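Lipase (Acinetobacter baumannii, PDB 4OPM) is a putative lipase of the alpha/beta hydrolase fold that probably hydrolyses the ester bonds of triacylglycerols. Local coordinates at residues 167-179 against 193-205. Residues are numbered along the deposited sequence; the frame is centred on the assembly and turned at random.
Sequences LVSKKGDFNYLLK and LQAQEKLMINQAP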
# COMPACT_ATOMS: atom_id res chain seq x y z
N LEU A 167 12.43 8.98 -6.74
CA LEU A 167 12.98 7.74 -7.29
C LEU A 167 14.31 7.40 -6.64
O LEU A 167 15.16 8.28 -6.49
CB LEU A 167 13.18 7.89 -8.80
CG LEU A 167 12.10 7.36 -9.73
CD1 LEU A 167 10.72 7.89 -9.39
CD2 LEU A 167 12.44 7.68 -11.15
N VAL A 168 14.51 6.13 -6.26
CA VAL A 168 15.77 5.67 -5.66
C VAL A 168 16.57 4.99 -6.79
O VAL A 168 16.26 3.85 -7.15
CB VAL A 168 15.55 4.74 -4.44
CG1 VAL A 168 16.89 4.28 -3.86
CG2 VAL A 168 14.71 5.44 -3.36
N SER A 169 17.55 5.71 -7.37
CA SER A 169 18.35 5.23 -8.50
C SER A 169 19.85 5.16 -8.19
O SER A 169 20.60 4.51 -8.93
CB SER A 169 18.15 6.16 -9.70
OG SER A 169 16.79 6.51 -9.88
N LYS A 170 20.29 5.86 -7.14
CA LYS A 170 21.72 5.88 -6.79
C LYS A 170 21.88 5.95 -5.27
O LYS A 170 20.93 6.30 -4.57
CB LYS A 170 22.42 7.08 -7.48
CG LYS A 170 21.94 8.45 -7.03
CD LYS A 170 22.55 9.58 -7.85
CE LYS A 170 22.27 10.94 -7.24
NZ LYS A 170 20.83 11.31 -7.32
N LYS A 171 23.09 5.62 -4.76
CA LYS A 171 23.39 5.65 -3.33
C LYS A 171 23.10 7.04 -2.75
O LYS A 171 23.42 8.06 -3.38
CB LYS A 171 24.85 5.25 -3.05
CG LYS A 171 25.11 3.75 -3.15
CD LYS A 171 26.57 3.41 -2.91
CE LYS A 171 26.88 1.97 -3.23
NZ LYS A 171 28.34 1.71 -3.31
N GLY A 172 22.43 7.06 -1.60
CA GLY A 172 22.04 8.29 -0.92
C GLY A 172 20.61 8.70 -1.21
O GLY A 172 20.04 9.49 -0.45
N ASP A 173 20.00 8.16 -2.29
CA ASP A 173 18.61 8.50 -2.64
C ASP A 173 17.59 7.99 -1.61
O ASP A 173 16.58 8.64 -1.41
CB ASP A 173 18.23 7.97 -4.02
CG ASP A 173 18.82 8.72 -5.20
OD1 ASP A 173 19.52 9.74 -4.98
OD2 ASP A 173 18.58 8.28 -6.35
N PHE A 174 17.85 6.82 -0.98
CA PHE A 174 16.89 6.27 -0.02
C PHE A 174 16.75 7.18 1.20
O PHE A 174 15.63 7.42 1.64
CB PHE A 174 17.26 4.84 0.39
CG PHE A 174 16.20 4.09 1.17
CD1 PHE A 174 14.84 4.32 0.95
CD2 PHE A 174 16.56 3.09 2.08
CE1 PHE A 174 13.87 3.62 1.67
CE2 PHE A 174 15.58 2.39 2.80
CZ PHE A 174 14.25 2.66 2.59
N ASN A 175 17.87 7.75 1.70
CA ASN A 175 17.83 8.70 2.82
C ASN A 175 16.99 9.93 2.45
O ASN A 175 16.20 10.40 3.28
CB ASN A 175 19.23 9.12 3.25
CG ASN A 175 19.77 8.26 4.38
OD1 ASN A 175 20.85 7.67 4.26
ND2 ASN A 175 19.04 8.17 5.48
N TYR A 176 17.13 10.42 1.20
CA TYR A 176 16.34 11.56 0.73
C TYR A 176 14.84 11.21 0.74
O TYR A 176 14.02 11.99 1.25
CB TYR A 176 16.77 12.00 -0.69
CG TYR A 176 15.96 13.17 -1.19
CD1 TYR A 176 16.22 14.47 -0.76
CD2 TYR A 176 14.86 12.97 -2.03
CE1 TYR A 176 15.43 15.54 -1.17
CE2 TYR A 176 14.07 14.05 -2.45
CZ TYR A 176 14.36 15.33 -2.01
OH TYR A 176 13.58 16.39 -2.41
N LEU A 177 14.49 10.04 0.20
CA LEU A 177 13.10 9.56 0.15
C LEU A 177 12.50 9.48 1.55
O LEU A 177 11.39 9.98 1.76
CB LEU A 177 13.00 8.20 -0.55
CG LEU A 177 11.59 7.59 -0.62
CD1 LEU A 177 10.67 8.44 -1.49
CD2 LEU A 177 11.63 6.16 -1.12
N LEU A 178 13.23 8.89 2.51
CA LEU A 178 12.74 8.74 3.89
C LEU A 178 12.43 10.09 4.52
O LEU A 178 11.45 10.21 5.26
CB LEU A 178 13.74 7.98 4.77
CG LEU A 178 14.07 6.54 4.36
CD1 LEU A 178 15.25 6.00 5.14
CD2 LEU A 178 12.90 5.64 4.55
N LYS A 179 13.25 11.12 4.20
CA LYS A 179 13.06 12.49 4.72
C LYS A 179 11.77 13.11 4.18
O LYS A 179 11.22 14.01 4.81
CB LYS A 179 14.26 13.39 4.38
CG LYS A 179 15.46 13.12 5.28
CD LYS A 179 16.71 13.90 4.85
CE LYS A 179 17.80 13.90 5.90
NZ LYS A 179 18.50 12.59 6.00
N LEU A 193 19.48 -0.09 5.81
CA LEU A 193 19.10 1.01 4.92
C LEU A 193 19.80 0.81 3.55
O LEU A 193 19.15 0.89 2.51
CB LEU A 193 19.51 2.36 5.56
CG LEU A 193 18.97 3.63 4.91
CD1 LEU A 193 18.71 4.69 5.97
CD2 LEU A 193 19.91 4.17 3.83
N GLN A 194 21.11 0.53 3.58
CA GLN A 194 21.93 0.33 2.38
C GLN A 194 21.48 -0.89 1.58
O GLN A 194 21.43 -0.83 0.35
CB GLN A 194 23.41 0.23 2.75
CG GLN A 194 23.99 1.61 3.11
CD GLN A 194 25.30 1.58 3.87
OE1 GLN A 194 26.00 0.57 3.93
NE2 GLN A 194 25.65 2.72 4.45
N ALA A 195 21.11 -2.00 2.28
CA ALA A 195 20.61 -3.22 1.64
C ALA A 195 19.25 -2.96 0.98
O ALA A 195 19.06 -3.35 -0.17
CB ALA A 195 20.50 -4.34 2.66
N GLN A 196 18.34 -2.25 1.69
CA GLN A 196 17.02 -1.92 1.13
C GLN A 196 17.17 -0.98 -0.08
O GLN A 196 16.52 -1.20 -1.11
CB GLN A 196 16.10 -1.31 2.20
CG GLN A 196 14.66 -1.03 1.70
CD GLN A 196 13.99 -2.23 1.06
OE1 GLN A 196 13.94 -3.32 1.64
NE2 GLN A 196 13.45 -2.05 -0.14
N GLU A 197 18.05 0.02 0.04
CA GLU A 197 18.31 0.98 -1.04
C GLU A 197 18.75 0.26 -2.32
O GLU A 197 18.27 0.59 -3.41
CB GLU A 197 19.38 1.99 -0.61
CG GLU A 197 19.78 2.99 -1.68
CD GLU A 197 20.75 4.02 -1.15
OE1 GLU A 197 21.89 3.64 -0.80
OE2 GLU A 197 20.35 5.20 -1.02
N LYS A 198 19.67 -0.72 -2.19
CA LYS A 198 20.17 -1.50 -3.33
C LYS A 198 19.02 -2.23 -4.05
O LYS A 198 18.98 -2.20 -5.28
CB LYS A 198 21.26 -2.49 -2.90
CG LYS A 198 21.90 -3.29 -4.04
CD LYS A 198 22.51 -2.41 -5.14
CE LYS A 198 23.39 -3.19 -6.09
NZ LYS A 198 22.64 -4.21 -6.88
N LEU A 199 18.07 -2.82 -3.30
CA LEU A 199 16.91 -3.52 -3.88
C LEU A 199 16.03 -2.54 -4.66
O LEU A 199 15.56 -2.86 -5.75
CB LEU A 199 16.08 -4.23 -2.80
CG LEU A 199 16.79 -5.40 -2.07
CD1 LEU A 199 15.99 -5.84 -0.85
CD2 LEU A 199 17.03 -6.57 -2.99
N MSE A 200 15.85 -1.33 -4.11
CA MSE A 200 15.05 -0.30 -4.78
C MSE A 200 15.75 0.19 -6.06
O MSE A 200 15.08 0.33 -7.10
CB MSE A 200 14.79 0.83 -3.81
CG MSE A 200 13.96 0.40 -2.61
SE MSE A 200 13.68 1.88 -1.42
CE MSE A 200 12.20 2.75 -2.42
N ILE A 201 17.10 0.36 -6.02
CA ILE A 201 17.89 0.77 -7.19
C ILE A 201 17.72 -0.28 -8.31
O ILE A 201 17.59 0.08 -9.49
CB ILE A 201 19.39 1.02 -6.83
CG1 ILE A 201 19.56 2.29 -5.95
CG2 ILE A 201 20.28 1.11 -8.10
CD1 ILE A 201 20.95 2.46 -5.30
N ASN A 202 17.69 -1.58 -7.94
CA ASN A 202 17.53 -2.67 -8.91
C ASN A 202 16.14 -2.64 -9.58
O ASN A 202 16.03 -3.05 -10.73
CB ASN A 202 17.76 -4.03 -8.25
CG ASN A 202 19.20 -4.29 -7.85
OD1 ASN A 202 20.14 -3.65 -8.33
ND2 ASN A 202 19.40 -5.26 -6.97
N GLN A 203 15.11 -2.14 -8.88
CA GLN A 203 13.75 -2.03 -9.41
C GLN A 203 13.50 -0.70 -10.14
O GLN A 203 12.45 -0.56 -10.77
CB GLN A 203 12.71 -2.17 -8.28
CG GLN A 203 12.71 -3.51 -7.50
CD GLN A 203 12.40 -4.74 -8.33
OE1 GLN A 203 11.46 -4.78 -9.12
NE2 GLN A 203 13.18 -5.79 -8.13
N ALA A 204 14.43 0.29 -10.03
CA ALA A 204 14.30 1.64 -10.59
C ALA A 204 13.78 1.70 -12.05
O ALA A 204 12.86 2.50 -12.27
CB ALA A 204 15.61 2.41 -10.48
N PRO A 205 14.24 0.87 -13.03
CA PRO A 205 13.66 0.97 -14.39
C PRO A 205 12.14 0.71 -14.39
O PRO A 205 11.41 1.35 -15.15
CB PRO A 205 14.41 -0.11 -15.18
CG PRO A 205 15.67 -0.35 -14.42
CD PRO A 205 15.32 -0.15 -12.99
O HOH W 1 20.46 6.53 1.42
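Phe-174 sits as a knob in the hole formed by Leu-193, Gln-196, Glu-197 and Met-200, the last a selenomethionine. With CG anti to the backbone N (chi1 -169°), the ring is carried to that hole, and the selenium of Met-200 lies over one face, SE to ring centroid 3.9 Å, a Met-aromatic contact. At the ring's edge, near its plane, CD2 meets the carbonyl O of Leu-193 at 3.4 Å. Gln-196 CG touches CE2 obliquely. The bend of Met-200 at chi3 (80°) carries its CE on to Leu-177 CD2 and, in the conformer described here, to Val-168 CG2. In that same conformer Val-168 extends the apolar layer along the helix, its CG1 against Ile-201 CG1; Ile-201 in turn puts CD1 against the backbone of Lys-170.

Outward from this centre the packing gives way to a carboxylate. Glu-197, its chain extended past CG, threads beside Phe-174 CB and delivers OE2 to the start of helix 173-179. There OE2 accepts from Phe-174 N at 3.0 Å, nearly straight and on its anti lone pair, and from Gly-172 N at 2.8 Å, more bent and from above the carboxylate plane. A water donates to OE2 and to Asn-175 OD1 while accepting from Asn-175 N, so three donors grip one oxygen. Asp-173, at the first turn of the helix, closes back on the loop: OD2 accepts from Ser-169 N and Lys-170 N, and OD1 forms a salt bridge with Lys-170 NZ.

Segments 173-179 and 193-205 cross nearly at right angles (97°) and belong to the helical insertion between sheet strands 137-143 and 237-242, which probably forms the cap, as in other alpha/beta hydrolases. The backbone N-H groups and the start of the helix would probably stabilise the Glu-197 carboxylate as an anion, pinning the turn 170-173 to the neighbouring helix.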